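PDB 3UZO: branched-chain-amino-acid aminotransferase from Deinococcus radiodurans, which probably catalyses the pyridoxal-phosphate-dependent transfer of amino groups from leucine, isoleucine and valine to 2-oxoglutarate, giving L-glutamate and the matching branched-chain 2-oxo acids. Local coordinates for residues A[243-248]-A[306-311]; A[326-329]-A[333-336]; A[60-63]-A[68-71]. One frame throughout, in Å; residues are numbered along the deposited sequence.

How the contacts relate
Along the chain contact 3 comes first, then contact 1, then contact 2. Contacts 1 and 2 are neighbours, their centres about 9 Å apart: Pro310 of the strand 309-316 rests on Pro329, and Ile308 and Phe245 pack against Thr333 and Leu336, so the helix 331-344 meets one side chain of the strand 243-248 and one of the loop just before the strand 309-316. Contact 3 lies on the opposite side of the chain's centre, about 35 Å from contact 1 and 42 Å from contact 2 between centres, at the subunit interface. Contacts 1 and 3 each reach a bound glutamate, through Ala306 and Tyr71, in different active sites; Tyr71 serves the second subunit's, so each glutamate site is built from both subunits.

Contact 1: residues A[243-248]-A[306-311]; sequences NFFAIT and AVITPI. With GLU (glutamic acid), chain D.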
ATOM      1  N   ASN A 243       9.599   5.367  15.421  1.00 11.02           N
ATOM      2  CA  ASN A 243       8.768   5.035  16.577  1.00 11.08           C
ATOM      3  C   ASN A 243       8.902   6.257  17.489  1.00 10.52           C
ATOM      4  O   ASN A 243       9.722   7.141  17.235  1.00 10.25           O
ATOM      5  CB  ASN A 243       9.298   3.789  17.320  1.00 13.19           C
ATOM      6  CG  ASN A 243       8.576   2.495  16.932  1.00 14.02           C
ATOM      7  OD1 ASN A 243       8.743   1.460  17.594  1.00 13.17           O
ATOM      8  ND2 ASN A 243       7.783   2.542  15.868  1.00 13.26           N
ATOM      9  N   PHE A 244       8.106   6.294  18.552  1.00  9.28           N
ATOM     10  CA  PHE A 244       8.119   7.400  19.501  1.00  9.11           C
ATOM     11  C   PHE A 244       8.470   6.887  20.887  1.00  8.74           C
ATOM     12  O   PHE A 244       8.099   5.777  21.246  1.00  8.08           O
ATOM     13  CB  PHE A 244       6.723   8.034  19.555  1.00 12.86           C
ATOM     14  CG  PHE A 244       6.550   9.072  20.636  1.00 14.61           C
ATOM     15  CD1 PHE A 244       6.740  10.425  20.361  1.00 14.51           C
ATOM     16  CD2 PHE A 244       6.163   8.701  21.918  1.00 12.51           C
ATOM     17  CE1 PHE A 244       6.538  11.402  21.359  1.00 16.33           C
ATOM     18  CE2 PHE A 244       5.958   9.664  22.923  1.00 15.82           C
ATOM     19  CZ  PHE A 244       6.144  11.016  22.641  1.00  9.99           C
ATOM     20  N   PHE A 245       9.207   7.678  21.652  1.00 10.56           N
ATOM     21  CA  PHE A 245       9.517   7.306  23.025  1.00 10.72           C
ATOM     22  C   PHE A 245       9.511   8.580  23.859  1.00 11.03           C
ATOM     23  O   PHE A 245       9.643   9.679  23.318  1.00  9.79           O
ATOM     24  CB  PHE A 245      10.869   6.582  23.150  1.00 11.14           C
ATOM     25  CG  PHE A 245      12.072   7.461  22.968  1.00 12.06           C
ATOM     26  CD1 PHE A 245      12.612   7.675  21.703  1.00 15.27           C
ATOM     27  CD2 PHE A 245      12.692   8.050  24.069  1.00 11.62           C
ATOM     28  CE1 PHE A 245      13.757   8.458  21.533  1.00 12.58           C
ATOM     29  CE2 PHE A 245      13.826   8.831  23.916  1.00 15.53           C
ATOM     30  CZ  PHE A 245      14.365   9.037  22.638  1.00 15.15           C
ATOM     31  N   ALA A 246       9.320   8.438  25.165  1.00 10.66           N
ATOM     32  CA  ALA A 246       9.321   9.592  26.052  1.00 10.63           C
ATOM     33  C   ALA A 246       9.933   9.204  27.385  1.00 11.54           C
ATOM     34  O   ALA A 246       9.956   8.029  27.755  1.00 11.51           O
ATOM     35  CB  ALA A 246       7.891  10.120  26.256  1.00 11.21           C
ATOM     36  N   ILE A 247      10.453  10.200  28.091  1.00  9.51           N
ATOM     37  CA  ILE A 247      11.065   9.984  29.394  1.00 12.25           C
ATOM     38  C   ILE A 247      10.191  10.714  30.426  1.00 12.48           C
ATOM     39  O   ILE A 247       9.845  11.878  30.238  1.00 13.53           O
ATOM     40  CB  ILE A 247      12.507  10.553  29.438  1.00 15.86           C
ATOM     41  CG1 ILE A 247      13.421   9.794  28.465  1.00 17.13           C
ATOM     42  CG2 ILE A 247      13.082  10.400  30.831  1.00 15.28           C
ATOM     43  CD1 ILE A 247      13.011   9.885  27.029  1.00 21.98           C
ATOM     44  N   THR A 248       9.830  10.024  31.504  1.00 14.82           N
ATOM     45  CA  THR A 248       8.991  10.621  32.544  1.00 16.21           C
ATOM     46  C   THR A 248       9.650  11.839  33.192  1.00 16.27           C
ATOM     47  O   THR A 248      10.874  12.014  33.123  1.00 15.23           O
ATOM     48  CB  THR A 248       8.649   9.590  33.638  1.00 18.97           C
ATOM     49  OG1 THR A 248       9.858   9.011  34.142  1.00 15.37           O
ATOM     50  CG2 THR A 248       7.743   8.495  33.069  1.00 15.38           C
ATOM     51  N   ALA A 306      16.534   7.957  11.305  1.00 18.50           N
ATOM     52  CA  ALA A 306      16.360   8.953  12.352  1.00 21.70           C
ATOM     53  C   ALA A 306      17.395   8.955  13.480  1.00 23.50           C
ATOM     54  O   ALA A 306      17.716  10.022  14.003  1.00 23.58           O
ATOM     55  CB  ALA A 306      14.949   8.825  12.933  1.00 15.58           C
ATOM     56  N   VAL A 307      17.918   7.785  13.855  1.00 27.71           N
ATOM     57  CA  VAL A 307      18.902   7.696  14.944  1.00 30.39           C
ATOM     58  C   VAL A 307      18.545   8.736  16.004  1.00 31.79           C
ATOM     59  O   VAL A 307      19.205   9.768  16.116  1.00 35.84           O
ATOM     60  CB  VAL A 307      20.330   8.018  14.469  1.00 25.87           C
ATOM     61  CG1 VAL A 307      21.333   7.504  15.494  1.00 23.11           C
ATOM     62  CG2 VAL A 307      20.583   7.427  13.094  1.00 24.63           C
ATOM     63  N   ILE A 308      17.508   8.451  16.776  1.00 22.95           N
ATOM     64  CA  ILE A 308      16.998   9.373  17.795  1.00 20.06           C
ATOM     65  C   ILE A 308      17.027  10.845  17.394  1.00 18.57           C
ATOM     66  O   ILE A 308      18.076  11.502  17.396  1.00 17.89           O
ATOM     67  CB  ILE A 308      17.721   9.247  19.159  1.00 19.99           C
ATOM     68  CG1 ILE A 308      17.614   7.819  19.696  1.00 18.97           C
ATOM     69  CG2 ILE A 308      17.062  10.196  20.164  1.00 18.39           C
ATOM     70  CD1 ILE A 308      18.281   7.633  21.049  1.00 19.11           C
ATOM     71  N   THR A 309      15.849  11.349  17.057  1.00 14.41           N
ATOM     72  CA  THR A 309      15.658  12.742  16.683  1.00 14.07           C
ATOM     73  C   THR A 309      14.868  13.348  17.840  1.00 12.55           C
ATOM     74  O   THR A 309      13.692  13.033  18.021  1.00 11.53           O
ATOM     75  CB  THR A 309      14.818  12.870  15.401  1.00 28.98           C
ATOM     76  OG1 THR A 309      15.513  12.259  14.306  1.00 31.49           O
ATOM     77  CG2 THR A 309      14.559  14.336  15.083  1.00 29.01           C
ATOM     78  N   PRO A 310      15.505  14.219  18.643  1.00 15.14           N
ATOM     79  CA  PRO A 310      14.797  14.829  19.769  1.00 14.82           C
ATOM     80  C   PRO A 310      13.541  15.542  19.293  1.00 14.19           C
ATOM     81  O   PRO A 310      13.539  16.170  18.234  1.00 14.35           O
ATOM     82  CB  PRO A 310      15.826  15.803  20.347  1.00 12.96           C
ATOM     83  CG  PRO A 310      17.160  15.181  19.947  1.00 13.95           C
ATOM     84  CD  PRO A 310      16.878  14.746  18.535  1.00 14.38           C
ATOM     85  N   ILE A 311      12.468  15.429  20.067  1.00 12.20           N
ATOM     86  CA  ILE A 311      11.233  16.099  19.708  1.00 11.82           C
ATOM     87  C   ILE A 311      11.130  17.373  20.549  1.00 12.82           C
ATOM     88  O   ILE A 311      11.044  17.319  21.777  1.00 11.60           O
ATOM     89  CB  ILE A 311      10.012  15.179  19.937  1.00 12.46           C
ATOM     90  CG1 ILE A 311      10.088  13.988  18.971  1.00 13.44           C
ATOM     91  CG2 ILE A 311       8.709  15.968  19.740  1.00 10.62           C
ATOM     92  CD1 ILE A 311       9.037  12.901  19.203  1.00 13.51           C
TER
HETATM   93  N   GLU D 600      12.612   3.239   5.572  1.00 25.71           N
HETATM   94  CA  GLU D 600      12.514   4.692   5.877  1.00 25.71           C
HETATM   95  C   GLU D 600      12.462   5.494   4.597  1.00 25.71           C
HETATM   96  O   GLU D 600      12.012   6.654   4.653  1.00 25.71           O
HETATM   97  CB  GLU D 600      13.718   5.145   6.697  1.00 66.53           C
HETATM   98  CG  GLU D 600      13.593   4.867   8.176  1.00 66.53           C
HETATM   99  CD  GLU D 600      14.690   5.526   8.977  1.00 66.53           C
HETATM  100  OE1 GLU D 600      15.026   6.691   8.671  1.00 66.53           O
HETATM  101  OE2 GLU D 600      15.208   4.877   9.911  1.00 66.53           O
HETATM  102  OXT GLU D 600      12.884   4.945   3.562  1.00 66.53           O
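Thr309 OG1 donates a 3.2 Å hydrogen bond to Ala306 O, closing the turn from which Ile308 reaches Phe245. The hydroxyl meets the carbonyl at a C=O...donor angle of 118°, tilted out of the carbonyl plane. At the start of this turn Ala306 N comes within 3.3 Å of OE1 of the bound glutamate, and Arg145 binds the same ligand. Ile308 presents its CG2 methyl to the rim of the Phe245 ring, in the ring plane and 3.8 Å from CZ; the two side chains cross at about a right angle. Phe245 has CG between backbone N and carbonyl carbon (chi1 72°), which sends the far end of the ring, CZ, to that methyl, and the ring also meets Phe254 with nearly parallel planes. Ile311 CD1 approaches Phe244 from an oblique direction, 3.6 Å from CD1 of that ring. Asn243, which touches pyridoxal phosphate, has its amide held by Lys268 and Leu263. No hydrogen bond joins the two segments directly, because the strand 296-302 runs between them and pairs antiparallel with both. Phe244 touches Ala299 of that strand, while Ile247 and Val307 pack against Val332 and Val341 of the helix 331-344.

Contact 2: residues A[326-329]-A[333-336]; sequences ESEP and TRRL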
ATOM      1  N   GLU A 326      13.174  23.380  22.526  1.00 18.73           N
ATOM      2  CA  GLU A 326      12.955  23.386  21.095  1.00 21.52           C
ATOM      3  C   GLU A 326      14.301  23.531  20.384  1.00 23.13           C
ATOM      4  O   GLU A 326      14.360  23.517  19.156  1.00 24.59           O
ATOM      5  CB  GLU A 326      12.016  24.543  20.738  1.00 34.41           C
ATOM      6  CG  GLU A 326      11.364  24.444  19.380  1.00 37.45           C
ATOM      7  CD  GLU A 326      10.123  25.320  19.263  1.00 38.85           C
ATOM      8  OE1 GLU A 326       9.576  25.426  18.144  1.00 40.01           O
ATOM      9  OE2 GLU A 326       9.689  25.895  20.287  1.00 38.31           O
ATOM     10  N   SER A 327      15.377  23.640  21.163  1.00 21.81           N
ATOM     11  CA  SER A 327      16.720  23.806  20.606  1.00 22.21           C
ATOM     12  C   SER A 327      17.766  22.833  21.145  1.00 22.23           C
ATOM     13  O   SER A 327      18.757  22.551  20.475  1.00 20.81           O
ATOM     14  CB  SER A 327      17.212  25.238  20.850  1.00 22.05           C
ATOM     15  OG  SER A 327      17.443  25.476  22.227  1.00 19.76           O
ATOM     16  N   GLU A 328      17.552  22.323  22.353  1.00 18.35           N
ATOM     17  CA  GLU A 328      18.497  21.396  22.960  1.00 19.51           C
ATOM     18  C   GLU A 328      17.813  20.084  23.307  1.00 18.20           C
ATOM     19  O   GLU A 328      16.640  20.067  23.661  1.00 16.13           O
ATOM     20  CB  GLU A 328      19.076  21.995  24.243  1.00 39.79           C
ATOM     21  CG  GLU A 328      19.861  23.275  24.051  1.00 44.38           C
ATOM     22  CD  GLU A 328      21.104  23.069  23.215  1.00 46.20           C
ATOM     23  OE1 GLU A 328      21.900  22.165  23.545  1.00 46.20           O
ATOM     24  OE2 GLU A 328      21.288  23.817  22.231  1.00 50.31           O
ATOM     25  N   PRO A 329      18.547  18.965  23.222  1.00 21.93           N
ATOM     26  CA  PRO A 329      18.002  17.641  23.537  1.00 20.87           C
ATOM     27  C   PRO A 329      17.987  17.450  25.051  1.00 19.88           C
ATOM     28  O   PRO A 329      18.803  18.041  25.762  1.00 17.05           O
ATOM     29  CB  PRO A 329      18.995  16.677  22.885  1.00 30.83           C
ATOM     30  CG  PRO A 329      19.865  17.549  22.012  1.00 31.56           C
ATOM     31  CD  PRO A 329      19.919  18.853  22.712  1.00 30.79           C
ATOM     32  N   THR A 333      17.841  11.705  26.682  1.00 14.54           N
ATOM     33  CA  THR A 333      17.866  11.489  25.236  1.00 14.44           C
ATOM     34  C   THR A 333      19.321  11.457  24.765  1.00 15.19           C
ATOM     35  O   THR A 333      19.720  10.586  23.993  1.00 15.14           O
ATOM     36  CB  THR A 333      17.128  12.631  24.498  1.00 14.22           C
ATOM     37  OG1 THR A 333      15.726  12.555  24.783  1.00 13.15           O
ATOM     38  CG2 THR A 333      17.343  12.542  22.997  1.00 11.60           C
ATOM     39  N   ARG A 334      20.113  12.415  25.238  1.00 14.15           N
ATOM     40  CA  ARG A 334      21.520  12.491  24.869  1.00 15.04           C
ATOM     41  C   ARG A 334      22.276  11.216  25.257  1.00 14.75           C
ATOM     42  O   ARG A 334      23.110  10.722  24.492  1.00 14.19           O
ATOM     43  CB  ARG A 334      22.181  13.698  25.541  1.00 23.17           C
ATOM     44  CG  ARG A 334      23.639  13.893  25.152  1.00 25.41           C
ATOM     45  CD  ARG A 334      24.251  15.093  25.861  1.00 28.71           C
ATOM     46  NE  ARG A 334      23.714  16.372  25.396  1.00 32.76           N
ATOM     47  CZ  ARG A 334      23.865  16.848  24.161  1.00 35.37           C
ATOM     48  NH1 ARG A 334      24.534  16.153  23.249  1.00 38.63           N
ATOM     49  NH2 ARG A 334      23.367  18.037  23.842  1.00 35.94           N
ATOM     50  N   ARG A 335      21.985  10.691  26.442  1.00 15.09           N
ATOM     51  CA  ARG A 335      22.642   9.481  26.917  1.00 17.19           C
ATOM     52  C   ARG A 335      22.286   8.286  26.039  1.00 16.17           C
ATOM     53  O   ARG A 335      23.169   7.534  25.629  1.00 16.27           O
ATOM     54  CB  ARG A 335      22.268   9.196  28.375  1.00 45.97           C
ATOM     55  CG  ARG A 335      22.798  10.234  29.351  1.00 53.85           C
ATOM     56  CD  ARG A 335      22.615   9.805  30.801  1.00 60.79           C
ATOM     57  NE  ARG A 335      23.297   8.545  31.089  1.00 66.72           N
ATOM     58  CZ  ARG A 335      23.469   8.042  32.309  1.00 70.80           C
ATOM     59  NH1 ARG A 335      23.010   8.689  33.373  1.00 72.12           N
ATOM     60  NH2 ARG A 335      24.097   6.885  32.467  1.00 72.16           N
ATOM     61  N   LEU A 336      20.997   8.108  25.760  1.00 15.10           N
ATOM     62  CA  LEU A 336      20.549   7.004  24.908  1.00 13.87           C
ATOM     63  C   LEU A 336      21.219   7.103  23.534  1.00 13.56           C
ATOM     64  O   LEU A 336      21.674   6.104  22.971  1.00 13.68           O
ATOM     65  CB  LEU A 336      19.028   7.045  24.732  1.00 14.01           C
ATOM     66  CG  LEU A 336      18.149   6.698  25.939  1.00 14.27           C
ATOM     67  CD1 LEU A 336      16.723   7.150  25.675  1.00 13.94           C
ATOM     68  CD2 LEU A 336      18.210   5.200  26.207  1.00 14.32           C
TER
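Pro329 and Arg334 lie askew to one another, the proline ring beside the far end of the arginine. The touch is made by NH2 of the guanidinium, 3.7 Å from Pro329 CD and 4.0 Å from Pro329 CG, and Pro329 CD stands at a slant to the guanidinium plane. Arg334 leaves the helix 331-344 with its first two torsions extended (chi1 -177°), then bends at chi3 (-69°), and this bend turns the charged end back over the loop 326-329 that leads into the helix. Glu328 reaches the same group from another quarter: its OE1 lies at the guanidinium edge, near the plane, but 4.4 Å from Arg334 NH2, too far for a salt bridge. Thr333, one residue earlier, takes the inner flank of the proline, with its CG2 methyl 4.5 Å from Pro329 CB, a looser approach. Its hydroxyl is engaged elsewhere, hydrogen-bonded to OE2 of Glu298. Leu180 touches both Pro329 and Arg334, and Pro310 of the strand 309-316 lies against Thr333, so the proline sits where loop, sheet and helix come together. With no hydrogen bond between the segments, the contact is held by van der Waals touch, to which the opposite charges of Glu328 and Arg334 probably add a weak attraction at the exposed edge.

Contact 3: residues A[60-63]-A[68-71]; sequences IHLA and ALHY. With GLU (glutamic acid), chain F.
Leu62 and Leu69 meet inside a strand-turn-helix unit at the dimer interface, where the strand 59-63 pairs with a strand of the second subunit in an antiparallel ladder and the short helix 67-70 folds back over it. Along the strand, Ile60 packs on Leu62 of the second subunit, and His61 ND1 is hydrogen-bonded to ND1 of His61 of that subunit. Leu62 turns back toward the helix and carries the contact: its branches and those of Leu69 reach toward each other tip to tip, with Leu62 CD2 3.9 Å from Leu69 CG and Leu62 CD1 equally close to Leu69 CD1. Leu69 keeps its CG beside the backbone N (chi1 -63°), and from there its CD1 also reaches the backbone of the next strand residue, 3.7 Å from Ala63 O. That carbonyl is hydrogen-bonded to Ser66 OG, which ties the turn between the segments. Tyr71, the first residue beyond the helix, points into the second subunit's active site, where it lines the glutamate pocket together with Ile155 and Val157 of its own chain. Tyr71 OH lies 2.8 Å from OXT of the bound glutamate, within hydrogen-bonding distance, and has Ile155 O of its own chain and Arg145 NH1 of the second subunit as further partners. On one face of the Tyr71 ring sits His70 CB, over its centre and 3.8 Å above the plane.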
ATOM      1  N   ILE A  60      15.089  -1.742 -12.236  1.00 13.64           N
ATOM      2  CA  ILE A  60      14.359  -2.997 -12.102  1.00 12.97           C
ATOM      3  C   ILE A  60      13.530  -3.156 -13.371  1.00 12.83           C
ATOM      4  O   ILE A  60      12.987  -2.180 -13.896  1.00 10.99           O
ATOM      5  CB  ILE A  60      13.421  -2.985 -10.864  1.00 10.23           C
ATOM      6  CG1 ILE A  60      14.251  -3.027  -9.578  1.00 10.77           C
ATOM      7  CG2 ILE A  60      12.457  -4.184 -10.911  1.00  8.81           C
ATOM      8  CD1 ILE A  60      15.012  -4.334  -9.356  1.00 11.62           C
ATOM      9  N   HIS A  61      13.464  -4.378 -13.882  1.00 10.64           N
ATOM     10  CA  HIS A  61      12.704  -4.663 -15.093  1.00 13.24           C
ATOM     11  C   HIS A  61      11.616  -5.668 -14.714  1.00 12.19           C
ATOM     12  O   HIS A  61      11.922  -6.770 -14.265  1.00 15.29           O
ATOM     13  CB  HIS A  61      13.637  -5.252 -16.150  1.00 16.80           C
ATOM     14  CG  HIS A  61      14.879  -4.443 -16.366  1.00 18.31           C
ATOM     15  ND1 HIS A  61      14.873  -3.232 -17.023  1.00 19.27           N
ATOM     16  CD2 HIS A  61      16.155  -4.646 -15.964  1.00 19.27           C
ATOM     17  CE1 HIS A  61      16.092  -2.722 -17.015  1.00 20.31           C
ATOM     18  NE2 HIS A  61      16.889  -3.560 -16.377  1.00 21.60           N
ATOM     19  N   LEU A  62      10.354  -5.285 -14.864  1.00 15.25           N
ATOM     20  CA  LEU A  62       9.261  -6.188 -14.498  1.00 14.25           C
ATOM     21  C   LEU A  62       8.022  -6.108 -15.371  1.00 13.88           C
ATOM     22  O   LEU A  62       7.802  -5.119 -16.071  1.00 14.61           O
ATOM     23  CB  LEU A  62       8.842  -5.972 -13.041  1.00 15.37           C
ATOM     24  CG  LEU A  62       8.930  -4.606 -12.349  1.00 19.25           C
ATOM     25  CD1 LEU A  62       8.674  -3.435 -13.299  1.00 15.62           C
ATOM     26  CD2 LEU A  62       7.940  -4.617 -11.194  1.00 15.78           C
ATOM     27  N   ALA A  63       7.209  -7.161 -15.297  1.00 11.60           N
ATOM     28  CA  ALA A  63       5.977  -7.259 -16.074  1.00 13.75           C
ATOM     29  C   ALA A  63       5.075  -6.078 -15.760  1.00 14.00           C
ATOM     30  O   ALA A  63       4.980  -5.649 -14.609  1.00 12.76           O
ATOM     31  CB  ALA A  63       5.262  -8.568 -15.762  1.00 16.33           C
ATOM     32  N   ALA A  68       3.562  -6.005  -7.638  1.00  7.12           N
ATOM     33  CA  ALA A  68       4.313  -4.981  -6.910  1.00  7.74           C
ATOM     34  C   ALA A  68       3.916  -3.582  -7.385  1.00  8.41           C
ATOM     35  O   ALA A  68       4.062  -2.602  -6.651  1.00  9.27           O
ATOM     36  CB  ALA A  68       5.816  -5.188  -7.111  1.00 17.55           C
ATOM     37  N   LEU A  69       3.399  -3.498  -8.606  1.00  7.06           N
ATOM     38  CA  LEU A  69       3.004  -2.216  -9.194  1.00  8.64           C
ATOM     39  C   LEU A  69       1.530  -1.872  -9.047  1.00 11.19           C
ATOM     40  O   LEU A  69       1.162  -0.693  -8.977  1.00 13.28           O
ATOM     41  CB  LEU A  69       3.345  -2.201 -10.683  1.00 12.18           C
ATOM     42  CG  LEU A  69       4.817  -2.318 -11.078  1.00 14.00           C
ATOM     43  CD1 LEU A  69       4.924  -2.499 -12.585  1.00 17.04           C
ATOM     44  CD2 LEU A  69       5.576  -1.088 -10.613  1.00 12.79           C
ATOM     45  N   HIS A  70       0.691  -2.900  -9.014  1.00 10.62           N
ATOM     46  CA  HIS A  70      -0.753  -2.723  -8.927  1.00 11.79           C
ATOM     47  C   HIS A  70      -1.379  -3.017  -7.564  1.00 10.83           C
ATOM     48  O   HIS A  70      -2.318  -2.350  -7.157  1.00 11.07           O
ATOM     49  CB  HIS A  70      -1.430  -3.609  -9.982  1.00 16.72           C
ATOM     50  CG  HIS A  70      -1.049  -3.268 -11.389  1.00 18.25           C
ATOM     51  ND1 HIS A  70      -1.867  -2.536 -12.223  1.00 19.06           N
ATOM     52  CD2 HIS A  70       0.086  -3.504 -12.087  1.00 18.56           C
ATOM     53  CE1 HIS A  70      -1.251  -2.332 -13.373  1.00 19.57           C
ATOM     54  NE2 HIS A  70      -0.063  -2.909 -13.316  1.00 19.02           N
ATOM     55  N   TYR A  71      -0.862  -4.008  -6.853  1.00 12.67           N
ATOM     56  CA  TYR A  71      -1.456  -4.373  -5.572  1.00 12.08           C
ATOM     57  C   TYR A  71      -0.549  -4.238  -4.363  1.00 11.35           C
ATOM     58  O   TYR A  71      -0.685  -4.983  -3.393  1.00  8.86           O
ATOM     59  CB  TYR A  71      -1.996  -5.799  -5.665  1.00 16.34           C
ATOM     60  CG  TYR A  71      -2.860  -6.004  -6.882  1.00 20.00           C
ATOM     61  CD1 TYR A  71      -2.426  -6.800  -7.941  1.00 21.99           C
ATOM     62  CD2 TYR A  71      -4.094  -5.355  -7.002  1.00 20.37           C
ATOM     63  CE1 TYR A  71      -3.190  -6.945  -9.095  1.00 21.35           C
ATOM     64  CE2 TYR A  71      -4.867  -5.491  -8.154  1.00 21.84           C
ATOM     65  CZ  TYR A  71      -4.403  -6.287  -9.197  1.00 22.91           C
ATOM     66  OH  TYR A  71      -5.129  -6.400 -10.355  1.00 24.20           O
TER
HETATM   67  N   GLU F 500      -9.225  -3.713  -9.452  1.00 42.66           N
HETATM   68  CA  GLU F 500      -9.920  -5.024  -9.545  1.00 42.66           C
HETATM   69  C   GLU F 500      -8.928  -6.126  -9.843  1.00 42.66           C
HETATM   70  O   GLU F 500      -9.262  -7.298  -9.588  1.00 42.66           O
HETATM   71  CB  GLU F 500     -10.973  -4.992 -10.647  1.00 80.54           C
HETATM   72  CG  GLU F 500     -12.282  -4.372 -10.226  1.00 80.54           C
HETATM   73  CD  GLU F 500     -13.365  -4.559 -11.264  1.00 80.54           C
HETATM   74  OE1 GLU F 500     -13.449  -5.669 -11.833  1.00 80.54           O
HETATM   75  OE2 GLU F 500     -14.127  -3.599 -11.500  1.00 80.54           O
HETATM   76  OXT GLU F 500      -7.837  -5.789 -10.342  1.00 80.54           O